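PDB 5W5P: tail fiber protein from Acinetobacter phage AM24, which probably recognises and degrades the capsular polysaccharide of its Acinetobacter host, as tailspikes do when a phage attaches to the bacterial surface. Local coordinates for residues A505-L510 and T596-S601; S559-F564 and V586-S591; K458-S463 and V470-E475. All blocks are in the same frame, centred on the assembly; numbering follows the deposited sequence.

How the interactions relate
Following the chain from its N terminus, interaction 3 closes first: 458-463 ends one strand, a helical turn and the short strand 466-467 follow, and 470-477 pairs back against that strand in the facing sheet. That small loop is complete before interaction 1 opens at 505-510. Interaction 1 spans a much longer loop, shut by 596-601, and interaction 2, between 559-564 and 586-591, lies wholly within it. No pair of contacts crosses. All three sit in the C-terminal antiparallel domain, far from the centre of the chain. Interaction 1 meets interaction 3 through neighbouring strands 451-461 and 598-608, with S601 also reaching V473, and meets interaction 2 through L510 and T596.

Interaction 1: A505-L510 and T596-S601; sequences ASNVVL and TAKVFS
K598 and N507 form the polar part of this contact. The ammonium of K598 gives a hydrogen bond from NZ to OD1 of N507 (2.7 Å), and the two side chains cross at about a right angle. The nitrogen stands above the amide rather than in line with its carbonyl: the C=O...N angle is 108° and NZ lies 41° out of the carbonyl plane. The amide is turned to offer oxygen to the lysine; ND2, a donor like NZ, could not accept from it. K598 starts with CG between its backbone N and carbonyl carbon (chi1 59°) and then runs extended, which carries the charge to the turn at N507. There it also meets E459 in a salt bridge. Asparagine suits its place twice over, since it supplies the acceptor and readily adopts the left-handed backbone conformation found here.

The apolar contacts are small. The methyl CB of A597 packs against A505, 3.6 Å from its backbone N and 4.4 Å from its CB; two alanines allow the backbones to come this close. At the other end, CD1 of L510 slides past OG1 of T596 at 3.9 Å, a van der Waals touch by a methyl; the hydroxyl has its polar partner in H563.

A backbone irregularity underlies these contacts. A597 and K598 both face K503 of strand 492-503, a classic beta bulge. The extra residue lets A597 and K598 both point toward the turn that joins strands 492-503 and 509-523.

The chemistry implies a lysine charge met by the carboxylate of E459 and by an amide oxygen, which probably steadies the turn, with only modest apolar burial beside it, a combination compatible with a partly solvent-accessible turn.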
ATOM      1  N   ALA A 505     -43.996  -9.255  29.090  1.00 62.61           N
ATOM      2  CA  ALA A 505     -42.932  -9.028  30.060  1.00 62.16           C
ATOM      3  C   ALA A 505     -41.708  -9.885  29.760  1.00 64.47           C
ATOM      4  O   ALA A 505     -40.574  -9.429  29.952  1.00 66.71           O
ATOM      5  CB  ALA A 505     -43.442  -9.299  31.474  1.00 61.89           C
ATOM      6  N   SER A 506     -41.912 -11.113  29.275  1.00 65.44           N
ATOM      7  CA  SER A 506     -40.826 -12.026  28.937  1.00 64.22           C
ATOM      8  C   SER A 506     -40.362 -11.885  27.489  1.00 62.67           C
ATOM      9  O   SER A 506     -39.683 -12.783  26.977  1.00 65.06           O
ATOM     10  CB  SER A 506     -41.243 -13.473  29.215  1.00 64.72           C
ATOM     11  OG  SER A 506     -42.370 -13.842  28.440  1.00 65.64           O
ATOM     12  N   ASN A 507     -40.731 -10.792  26.820  1.00 60.96           N
ATOM     13  CA  ASN A 507     -40.252 -10.467  25.474  1.00 58.10           C
ATOM     14  C   ASN A 507     -40.732 -11.477  24.433  1.00 60.00           C
ATOM     15  O   ASN A 507     -39.986 -11.897  23.548  1.00 62.71           O
ATOM     16  CB  ASN A 507     -38.731 -10.331  25.451  1.00 55.16           C
ATOM     17  CG  ASN A 507     -38.256  -9.155  26.261  1.00 60.92           C
ATOM     18  OD1 ASN A 507     -38.369  -8.009  25.829  1.00 62.72           O
ATOM     19  ND2 ASN A 507     -37.722  -9.426  27.447  1.00 65.05           N
ATOM     20  N   VAL A 508     -41.999 -11.856  24.537  1.00 63.17           N
ATOM     21  CA  VAL A 508     -42.679 -12.640  23.514  1.00 59.16           C
ATOM     22  C   VAL A 508     -43.391 -11.660  22.590  1.00 53.53           C
ATOM     23  O   VAL A 508     -44.209 -10.850  23.043  1.00 50.93           O
ATOM     24  CB  VAL A 508     -43.663 -13.640  24.142  1.00 59.08           C
ATOM     25  CG1 VAL A 508     -44.501 -14.316  23.070  1.00 56.69           C
ATOM     26  CG2 VAL A 508     -42.909 -14.665  24.973  1.00 58.92           C
ATOM     27  N   VAL A 509     -43.073 -11.715  21.300  1.00 52.90           N
ATOM     28  CA  VAL A 509     -43.624 -10.761  20.340  1.00 52.55           C
ATOM     29  C   VAL A 509     -45.054 -11.163  19.996  1.00 57.18           C
ATOM     30  O   VAL A 509     -45.288 -12.229  19.414  1.00 57.58           O
ATOM     31  CB  VAL A 509     -42.752 -10.679  19.080  1.00 50.25           C
ATOM     32  CG1 VAL A 509     -43.418  -9.800  18.030  1.00 47.63           C
ATOM     33  CG2 VAL A 509     -41.368 -10.149  19.432  1.00 48.60           C
ATOM     34  N   LEU A 510     -46.015 -10.307  20.360  1.00 58.86           N
ATOM     35  CA  LEU A 510     -47.422 -10.518  20.049  1.00 58.38           C
ATOM     36  C   LEU A 510     -47.933  -9.625  18.928  1.00 57.01           C
ATOM     37  O   LEU A 510     -49.068  -9.814  18.474  1.00 56.12           O
ATOM     38  CB  LEU A 510     -48.288 -10.287  21.300  1.00 51.42           C
ATOM     39  CG  LEU A 510     -48.111 -11.276  22.452  1.00 52.49           C
ATOM     40  CD1 LEU A 510     -49.174 -11.049  23.507  1.00 53.72           C
ATOM     41  CD2 LEU A 510     -48.152 -12.709  21.943  1.00 55.04           C
ATOM     42  N   THR A 596     -49.559  -7.772  26.369  1.00 61.14           N
ATOM     43  CA  THR A 596     -48.448  -6.966  25.876  1.00 53.53           C
ATOM     44  C   THR A 596     -48.026  -5.972  26.950  1.00 60.22           C
ATOM     45  O   THR A 596     -48.843  -5.176  27.424  1.00 59.20           O
ATOM     46  CB  THR A 596     -48.853  -6.232  24.600  1.00 55.36           C
ATOM     47  OG1 THR A 596     -49.221  -7.184  23.595  1.00 55.67           O
ATOM     48  CG2 THR A 596     -47.711  -5.370  24.091  1.00 51.32           C
ATOM     49  N   ALA A 597     -46.751  -6.017  27.337  1.00 59.55           N
ATOM     50  CA  ALA A 597     -46.249  -5.174  28.412  1.00 58.35           C
ATOM     51  C   ALA A 597     -45.448  -3.977  27.921  1.00 54.68           C
ATOM     52  O   ALA A 597     -45.203  -3.057  28.707  1.00 53.21           O
ATOM     53  CB  ALA A 597     -45.382  -5.996  29.374  1.00 54.62           C
ATOM     54  N   LYS A 598     -45.041  -3.955  26.656  1.00 53.93           N
ATOM     55  CA  LYS A 598     -44.175  -2.882  26.190  1.00 56.24           C
ATOM     56  C   LYS A 598     -44.196  -2.823  24.674  1.00 56.00           C
ATOM     57  O   LYS A 598     -44.552  -3.789  23.994  1.00 55.56           O
ATOM     58  CB  LYS A 598     -42.734  -3.069  26.676  1.00 54.33           C
ATOM     59  CG  LYS A 598     -42.111  -4.377  26.229  1.00 57.84           C
ATOM     60  CD  LYS A 598     -40.821  -4.652  26.981  1.00 61.09           C
ATOM     61  CE  LYS A 598     -40.530  -6.132  27.059  1.00 59.94           C
ATOM     62  NZ  LYS A 598     -39.300  -6.413  27.842  1.00 58.80           N
ATOM     63  N   VAL A 599     -43.791  -1.668  24.160  1.00 54.27           N
ATOM     64  CA  VAL A 599     -43.511  -1.477  22.745  1.00 53.15           C
ATOM     65  C   VAL A 599     -42.003  -1.306  22.612  1.00 52.04           C
ATOM     66  O   VAL A 599     -41.429  -0.346  23.142  1.00 49.71           O
ATOM     67  CB  VAL A 599     -44.270  -0.275  22.167  1.00 54.49           C
ATOM     68  CG1 VAL A 599     -43.778   0.038  20.760  1.00 46.03           C
ATOM     69  CG2 VAL A 599     -45.763  -0.558  22.169  1.00 47.97           C
ATOM     70  N   PHE A 600     -41.358  -2.253  21.929  1.00 51.00           N
ATOM     71  CA  PHE A 600     -39.922  -2.204  21.668  1.00 47.70           C
ATOM     72  C   PHE A 600     -39.712  -1.654  20.262  1.00 44.24           C
ATOM     73  O   PHE A 600     -40.073  -2.299  19.274  1.00 43.88           O
ATOM     74  CB  PHE A 600     -39.297  -3.589  21.818  1.00 46.63           C
ATOM     75  CG  PHE A 600     -37.802  -3.570  21.935  1.00 47.06           C
ATOM     76  CD1 PHE A 600     -37.182  -2.992  23.033  1.00 47.74           C
ATOM     77  CD2 PHE A 600     -37.014  -4.131  20.945  1.00 48.05           C
ATOM     78  CE1 PHE A 600     -35.793  -2.974  23.136  1.00 49.03           C
ATOM     79  CE2 PHE A 600     -35.628  -4.123  21.043  1.00 46.73           C
ATOM     80  CZ  PHE A 600     -35.018  -3.545  22.138  1.00 44.23           C
ATOM     81  N   SER A 601     -39.131  -0.467  20.166  1.00 43.79           N
ATOM     82  CA  SER A 601     -39.049   0.255  18.905  1.00 42.90           C
ATOM     83  C   SER A 601     -37.608   0.268  18.404  1.00 48.52           C
ATOM     84  O   SER A 601     -36.707   0.743  19.102  1.00 46.57           O
ATOM     85  CB  SER A 601     -39.576   1.677  19.070  1.00 43.07           C
ATOM     86  OG  SER A 601     -40.962   1.666  19.375  1.00 47.37           O
TER

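Interaction 2: S559-F564 and V586-S591; sequences SLFKHF and VAASGS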
ATOM      1  N   SER A 559     -51.876 -15.974  17.362  1.00 65.82           N
ATOM      2  CA  SER A 559     -51.506 -15.203  16.185  1.00 64.23           C
ATOM      3  C   SER A 559     -51.092 -13.792  16.583  1.00 60.20           C
ATOM      4  O   SER A 559     -51.397 -13.314  17.681  1.00 57.44           O
ATOM      5  CB  SER A 559     -52.660 -15.143  15.174  1.00 64.88           C
ATOM      6  OG  SER A 559     -52.723 -16.323  14.395  1.00 65.54           O
ATOM      7  N   LEU A 560     -50.379 -13.127  15.674  1.00 57.37           N
ATOM      8  CA  LEU A 560     -50.029 -11.729  15.885  1.00 56.90           C
ATOM      9  C   LEU A 560     -51.294 -10.878  15.936  1.00 59.18           C
ATOM     10  O   LEU A 560     -52.203 -11.042  15.118  1.00 59.11           O
ATOM     11  CB  LEU A 560     -49.104 -11.234  14.775  1.00 51.54           C
ATOM     12  CG  LEU A 560     -47.725 -11.880  14.656  1.00 51.05           C
ATOM     13  CD1 LEU A 560     -47.029 -11.369  13.408  1.00 49.66           C
ATOM     14  CD2 LEU A 560     -46.882 -11.608  15.893  1.00 53.20           C
ATOM     15  N   PHE A 561     -51.340  -9.959  16.900  1.00 57.97           N
ATOM     16  CA  PHE A 561     -52.526  -9.171  17.202  1.00 52.59           C
ATOM     17  C   PHE A 561     -52.400  -7.761  16.640  1.00 55.89           C
ATOM     18  O   PHE A 561     -51.324  -7.158  16.676  1.00 62.25           O
ATOM     19  CB  PHE A 561     -52.745  -9.108  18.716  1.00 52.10           C
ATOM     20  CG  PHE A 561     -54.023  -8.422  19.128  1.00 58.63           C
ATOM     21  CD1 PHE A 561     -55.249  -9.049  18.962  1.00 56.09           C
ATOM     22  CD2 PHE A 561     -53.996  -7.159  19.704  1.00 58.19           C
ATOM     23  CE1 PHE A 561     -56.417  -8.429  19.351  1.00 54.68           C
ATOM     24  CE2 PHE A 561     -55.169  -6.533  20.097  1.00 57.35           C
ATOM     25  CZ  PHE A 561     -56.378  -7.168  19.919  1.00 54.67           C
ATOM     26  N   LYS A 562     -53.510  -7.236  16.128  1.00 59.28           N
ATOM     27  CA  LYS A 562     -53.577  -5.858  15.641  1.00 60.62           C
ATOM     28  C   LYS A 562     -53.715  -4.930  16.845  1.00 58.91           C
ATOM     29  O   LYS A 562     -54.790  -4.819  17.441  1.00 58.85           O
ATOM     30  CB  LYS A 562     -54.744  -5.697  14.671  1.00 60.89           C
ATOM     31  CG  LYS A 562     -54.976  -4.276  14.190  1.00 60.50           C
ATOM     32  CD  LYS A 562     -56.241  -4.173  13.347  1.00 59.43           C
ATOM     33  CE  LYS A 562     -56.446  -2.751  12.857  1.00 63.47           C
ATOM     34  NZ  LYS A 562     -57.627  -2.602  11.966  1.00 69.17           N
ATOM     35  N   HIS A 563     -52.621  -4.253  17.211  1.00 56.30           N
ATOM     36  CA  HIS A 563     -52.612  -3.444  18.426  1.00 55.83           C
ATOM     37  C   HIS A 563     -53.160  -2.040  18.201  1.00 56.50           C
ATOM     38  O   HIS A 563     -53.718  -1.442  19.131  1.00 55.47           O
ATOM     39  CB  HIS A 563     -51.191  -3.349  18.988  1.00 54.70           C
ATOM     40  CG  HIS A 563     -50.737  -4.583  19.706  1.00 54.68           C
ATOM     41  ND1 HIS A 563     -50.494  -5.774  19.057  1.00 54.84           N
ATOM     42  CD2 HIS A 563     -50.483  -4.810  21.017  1.00 55.75           C
ATOM     43  CE1 HIS A 563     -50.109  -6.682  19.937  1.00 56.70           C
ATOM     44  NE2 HIS A 563     -50.095  -6.124  21.134  1.00 56.33           N
ATOM     45  N   PHE A 564     -53.007  -1.495  16.996  1.00 54.83           N
ATOM     46  CA  PHE A 564     -53.406  -0.127  16.698  1.00 56.03           C
ATOM     47  C   PHE A 564     -54.648  -0.116  15.813  1.00 55.95           C
ATOM     48  O   PHE A 564     -54.762  -0.912  14.877  1.00 56.38           O
ATOM     49  CB  PHE A 564     -52.263   0.635  16.016  1.00 53.82           C
ATOM     50  CG  PHE A 564     -51.099   0.933  16.925  1.00 51.55           C
ATOM     51  CD1 PHE A 564     -51.124   2.040  17.759  1.00 48.40           C
ATOM     52  CD2 PHE A 564     -49.978   0.114  16.937  1.00 54.33           C
ATOM     53  CE1 PHE A 564     -50.063   2.327  18.591  1.00 50.97           C
ATOM     54  CE2 PHE A 564     -48.903   0.396  17.767  1.00 56.23           C
ATOM     55  CZ  PHE A 564     -48.949   1.506  18.598  1.00 56.43           C
ATOM     56  N   VAL A 586     -54.605  -0.784  21.716  1.00 62.11           N
ATOM     57  CA  VAL A 586     -55.212  -1.755  22.621  1.00 67.09           C
ATOM     58  C   VAL A 586     -54.275  -2.953  22.690  1.00 69.31           C
ATOM     59  O   VAL A 586     -53.951  -3.552  21.657  1.00 68.36           O
ATOM     60  CB  VAL A 586     -56.618  -2.186  22.164  1.00 61.67           C
ATOM     61  CG1 VAL A 586     -57.126  -3.333  23.024  1.00 59.67           C
ATOM     62  CG2 VAL A 586     -57.580  -1.010  22.211  1.00 57.27           C
ATOM     63  N   ALA A 587     -53.835  -3.296  23.898  1.00 69.34           N
ATOM     64  CA  ALA A 587     -52.863  -4.366  24.067  1.00 69.23           C
ATOM     65  C   ALA A 587     -53.496  -5.732  23.826  1.00 71.87           C
ATOM     66  O   ALA A 587     -54.673  -5.963  24.122  1.00 75.89           O
ATOM     67  CB  ALA A 587     -52.258  -4.323  25.470  1.00 70.10           C
ATOM     68  N   ALA A 588     -52.694  -6.641  23.276  1.00 66.41           N
ATOM     69  CA  ALA A 588     -53.098  -8.035  23.154  1.00 60.93           C
ATOM     70  C   ALA A 588     -53.162  -8.684  24.531  1.00 62.15           C
ATOM     71  O   ALA A 588     -52.451  -8.288  25.459  1.00 65.41           O
ATOM     72  CB  ALA A 588     -52.120  -8.797  22.259  1.00 54.21           C
ATOM     73  N   SER A 589     -54.017  -9.692  24.660  1.00 61.07           N
ATOM     74  CA  SER A 589     -54.205 -10.383  25.933  1.00 64.64           C
ATOM     75  C   SER A 589     -55.003 -11.657  25.682  1.00 65.45           C
ATOM     76  O   SER A 589     -55.403 -11.953  24.551  1.00 63.81           O
ATOM     77  CB  SER A 589     -54.905  -9.484  26.957  1.00 68.06           C
ATOM     78  OG  SER A 589     -56.086  -8.913  26.416  1.00 67.71           O
ATOM     79  N   GLY A 590     -55.229 -12.413  26.752  1.00 65.98           N
ATOM     80  CA  GLY A 590     -56.086 -13.583  26.685  1.00 68.87           C
ATOM     81  C   GLY A 590     -55.456 -14.785  26.021  1.00 73.53           C
ATOM     82  O   GLY A 590     -56.155 -15.561  25.353  1.00 73.76           O
ATOM     83  N   SER A 591     -54.148 -14.963  26.187  1.00 74.91           N
ATOM     84  CA  SER A 591     -53.431 -16.082  25.602  1.00 72.28           C
ATOM     85  C   SER A 591     -52.507 -16.673  26.655  1.00 72.10           C
ATOM     86  O   SER A 591     -52.438 -16.198  27.792  1.00 67.47           O
ATOM     87  CB  SER A 591     -52.647 -15.649  24.358  1.00 69.41           C
ATOM     88  OG  SER A 591     -51.388 -15.106  24.717  1.00 69.02           O
TER
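A588 CB approaches the F561 ring obliquely, 3.6 Å from CD2, while V586 O comes to the ring edge near its plane, 3.6 Å from CE2. Methyl-sized A588 lets H563 come in as well, with NE2 3.5 Å from the same CB. The single backbone hydrogen bond between the segments, V586 N to H563 O, is short (2.8 Å) and nearly straight, at 170°. Neither segment has regular secondary structure beyond S559: these are two loops laid side by side at one end of the C-terminal beta domain, stitched by one bond rather than by strand pairing. Within 559-564 the two rings brace each other. CD2 of F561 stands 3.8 Å above one face of the imidazole of H563, displaced toward its rim, a placement set by CG lying anti to the backbone N of F561 (chi1 -175°). H563 ND1 donates to F561 O at 2.9 Å, from above the carbonyl plane, and NE2 is taken by T596, so both nitrogens hold the imidazole's rotation. Farther out, the backbone of F561 bonds to L510 and that of A588 to T596, while L560 packs on Q522 of the second subunit.

Interaction 3: K458-S463 and V470-E475; sequences KEFLSS and VHTVAE
Two antiparallel sheets face each other in the C-terminal domain, and here the end of strand 451-461 in one lies across from the start of strand 470-477 in the other. The strand segments run at 165° with axes 7.6 Å apart, and no backbone hydrogen bond joins them; side chains fill the gap. F460 does most of this. With CG beside its backbone N (chi1 -63°), the ring leans over the opposing backbone: V473 C is over one face, CE2 lies 3.4 Å from V473 O, and CZ reaches A474 CA obliquely at 3.5 Å. At CE1 the T472 methyl CG2 closes in to 3.9 Å. Phenylalanine suits this place because its ring can touch T472, V473 and A474 together across the gap. V473 and A474 form a classic beta bulge opposite strand 577-582.

Nearer the connection, H471 is gripped in its ring plane. NE2 shares a hydrogen bond with S462 OG (3.1 Å), and ND1 donates to T472 O at 3.0 Å, bending little (158°). Together they fix the ring's rotation, and Y585 packs edge-to-face with it. At the far end K458 and E475 are opposite in charge but stay beyond a salt bridge, NZ to OE1 being 4.2 Å; the same carboxylate oxygen is hydrogen-bonded to T623.

The chain thus crosses between facing sheets through the helical turn 462-465 and the short strand 466-467, which forms a hairpin with 470-477, and the side-chain-filled interface is consistent with a beta-sandwich-like domain.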
ATOM      1  N   LYS A 458     -35.114   1.371  21.827  1.00 52.76           N
ATOM      2  CA  LYS A 458     -35.626   1.852  23.101  1.00 49.55           C
ATOM      3  C   LYS A 458     -36.887   1.080  23.457  1.00 49.78           C
ATOM      4  O   LYS A 458     -37.734   0.819  22.596  1.00 47.76           O
ATOM      5  CB  LYS A 458     -35.925   3.361  23.063  1.00 47.71           C
ATOM      6  CG  LYS A 458     -36.262   3.951  24.426  1.00 50.22           C
ATOM      7  CD  LYS A 458     -36.227   5.469  24.424  1.00 52.83           C
ATOM      8  CE  LYS A 458     -35.953   6.007  25.820  1.00 56.29           C
ATOM      9  NZ  LYS A 458     -34.490   5.938  26.124  1.00 65.32           N
ATOM     10  N   GLU A 459     -36.999   0.714  24.728  1.00 51.13           N
ATOM     11  CA  GLU A 459     -38.166   0.017  25.244  1.00 52.79           C
ATOM     12  C   GLU A 459     -39.113   1.030  25.880  1.00 56.21           C
ATOM     13  O   GLU A 459     -38.680   1.879  26.665  1.00 52.77           O
ATOM     14  CB  GLU A 459     -37.744  -1.049  26.256  1.00 50.99           C
ATOM     15  CG  GLU A 459     -38.829  -1.477  27.213  1.00 49.22           C
ATOM     16  CD  GLU A 459     -38.303  -2.355  28.327  1.00 50.34           C
ATOM     17  OE1 GLU A 459     -38.112  -1.839  29.449  1.00 51.25           O
ATOM     18  OE2 GLU A 459     -38.091  -3.562  28.087  1.00 51.38           O
ATOM     19  N   PHE A 460     -40.393   0.952  25.521  1.00 47.92           N
ATOM     20  CA  PHE A 460     -41.440   1.816  26.069  1.00 57.32           C
ATOM     21  C   PHE A 460     -42.450   0.921  26.779  1.00 56.78           C
ATOM     22  O   PHE A 460     -43.413   0.451  26.168  1.00 49.71           O
ATOM     23  CB  PHE A 460     -42.119   2.655  24.974  1.00 48.05           C
ATOM     24  CG  PHE A 460     -41.199   3.622  24.288  1.00 47.13           C
ATOM     25  CD1 PHE A 460     -41.025   4.903  24.783  1.00 47.43           C
ATOM     26  CD2 PHE A 460     -40.512   3.251  23.142  1.00 46.03           C
ATOM     27  CE1 PHE A 460     -40.177   5.793  24.153  1.00 52.92           C
ATOM     28  CE2 PHE A 460     -39.663   4.136  22.508  1.00 45.24           C
ATOM     29  CZ  PHE A 460     -39.495   5.407  23.014  1.00 45.56           C
ATOM     30  N   LEU A 461     -42.225   0.682  28.069  1.00 53.18           N
ATOM     31  CA  LEU A 461     -43.167  -0.111  28.845  1.00 51.94           C
ATOM     32  C   LEU A 461     -44.538   0.555  28.845  1.00 52.45           C
ATOM     33  O   LEU A 461     -44.653   1.780  28.932  1.00 53.13           O
ATOM     34  CB  LEU A 461     -42.657  -0.292  30.275  1.00 53.68           C
ATOM     35  CG  LEU A 461     -41.472  -1.252  30.422  1.00 60.41           C
ATOM     36  CD1 LEU A 461     -40.759  -1.053  31.755  1.00 59.94           C
ATOM     37  CD2 LEU A 461     -41.921  -2.698  30.260  1.00 62.64           C
ATOM     38  N   SER A 462     -45.586  -0.264  28.726  1.00 52.92           N
ATOM     39  CA  SER A 462     -46.937   0.282  28.655  1.00 55.09           C
ATOM     40  C   SER A 462     -47.337   0.971  29.953  1.00 60.30           C
ATOM     41  O   SER A 462     -48.068   1.965  29.920  1.00 62.50           O
ATOM     42  CB  SER A 462     -47.935  -0.822  28.310  1.00 53.79           C
ATOM     43  OG  SER A 462     -47.686  -1.335  27.013  1.00 52.86           O
ATOM     44  N   SER A 463     -46.860   0.474  31.097  1.00 62.23           N
ATOM     45  CA  SER A 463     -47.198   1.087  32.377  1.00 63.02           C
ATOM     46  C   SER A 463     -46.745   2.540  32.466  1.00 65.72           C
ATOM     47  O   SER A 463     -47.282   3.293  33.284  1.00 65.45           O
ATOM     48  CB  SER A 463     -46.578   0.282  33.521  1.00 59.95           C
ATOM     49  OG  SER A 463     -45.166   0.227  33.394  1.00 59.24           O
ATOM     50  N   VAL A 470     -53.196   6.259  23.822  1.00 57.08           N
ATOM     51  CA  VAL A 470     -52.059   6.907  23.182  1.00 54.44           C
ATOM     52  C   VAL A 470     -50.784   6.302  23.753  1.00 57.03           C
ATOM     53  O   VAL A 470     -50.532   6.388  24.963  1.00 56.03           O
ATOM     54  CB  VAL A 470     -52.088   8.429  23.386  1.00 52.92           C
ATOM     55  CG1 VAL A 470     -50.895   9.074  22.701  1.00 53.16           C
ATOM     56  CG2 VAL A 470     -53.389   9.005  22.850  1.00 52.43           C
ATOM     57  N   HIS A 471     -49.979   5.693  22.884  1.00 57.07           N
ATOM     58  CA  HIS A 471     -48.771   4.974  23.274  1.00 57.73           C
ATOM     59  C   HIS A 471     -47.552   5.682  22.695  1.00 57.03           C
ATOM     60  O   HIS A 471     -47.478   5.905  21.482  1.00 56.43           O
ATOM     61  CB  HIS A 471     -48.827   3.522  22.795  1.00 58.66           C
ATOM     62  CG  HIS A 471     -48.031   2.579  23.640  1.00 59.35           C
ATOM     63  ND1 HIS A 471     -46.678   2.732  23.853  1.00 59.18           N
ATOM     64  CD2 HIS A 471     -48.398   1.472  24.330  1.00 60.71           C
ATOM     65  CE1 HIS A 471     -46.246   1.762  24.640  1.00 60.61           C
ATOM     66  NE2 HIS A 471     -47.270   0.984  24.944  1.00 60.08           N
ATOM     67  N   THR A 472     -46.607   6.043  23.560  1.00 54.51           N
ATOM     68  CA  THR A 472     -45.360   6.632  23.098  1.00 55.66           C
ATOM     69  C   THR A 472     -44.551   5.569  22.366  1.00 60.59           C
ATOM     70  O   THR A 472     -44.374   4.456  22.870  1.00 62.33           O
ATOM     71  CB  THR A 472     -44.562   7.188  24.279  1.00 56.21           C
ATOM     72  OG1 THR A 472     -45.412   7.987  25.112  1.00 58.78           O
ATOM     73  CG2 THR A 472     -43.396   8.032  23.794  1.00 56.10           C
ATOM     74  N   VAL A 473     -44.071   5.897  21.170  1.00 56.44           N
ATOM     75  CA  VAL A 473     -43.423   4.905  20.322  1.00 49.94           C
ATOM     76  C   VAL A 473     -41.972   5.236  20.019  1.00 47.83           C
ATOM     77  O   VAL A 473     -41.240   4.355  19.539  1.00 49.87           O
ATOM     78  CB  VAL A 473     -44.203   4.697  19.007  1.00 50.30           C
ATOM     79  CG1 VAL A 473     -45.462   3.906  19.290  1.00 55.86           C
ATOM     80  CG2 VAL A 473     -44.497   6.033  18.319  1.00 47.92           C
ATOM     81  N   ALA A 474     -41.516   6.448  20.311  1.00 45.65           N
ATOM     82  CA  ALA A 474     -40.174   6.860  19.930  1.00 46.14           C
ATOM     83  C   ALA A 474     -39.831   8.136  20.679  1.00 46.10           C
ATOM     84  O   ALA A 474     -40.713   8.848  21.169  1.00 45.24           O
ATOM     85  CB  ALA A 474     -40.055   7.072  18.416  1.00 48.88           C
ATOM     86  N   GLU A 475     -38.531   8.410  20.769  1.00 43.90           N
ATOM     87  CA  GLU A 475     -38.047   9.601  21.454  1.00 44.35           C
ATOM     88  C   GLU A 475     -36.795  10.089  20.743  1.00 47.64           C
ATOM     89  O   GLU A 475     -35.819   9.342  20.615  1.00 49.32           O
ATOM     90  CB  GLU A 475     -37.767   9.301  22.926  1.00 45.24           C
ATOM     91  CG  GLU A 475     -37.144  10.458  23.686  1.00 45.78           C
ATOM     92  CD  GLU A 475     -36.769  10.082  25.104  1.00 50.90           C
ATOM     93  OE1 GLU A 475     -35.561   9.933  25.385  1.00 51.31           O
ATOM     94  OE2 GLU A 475     -37.682   9.931  25.941  1.00 53.77           O
TER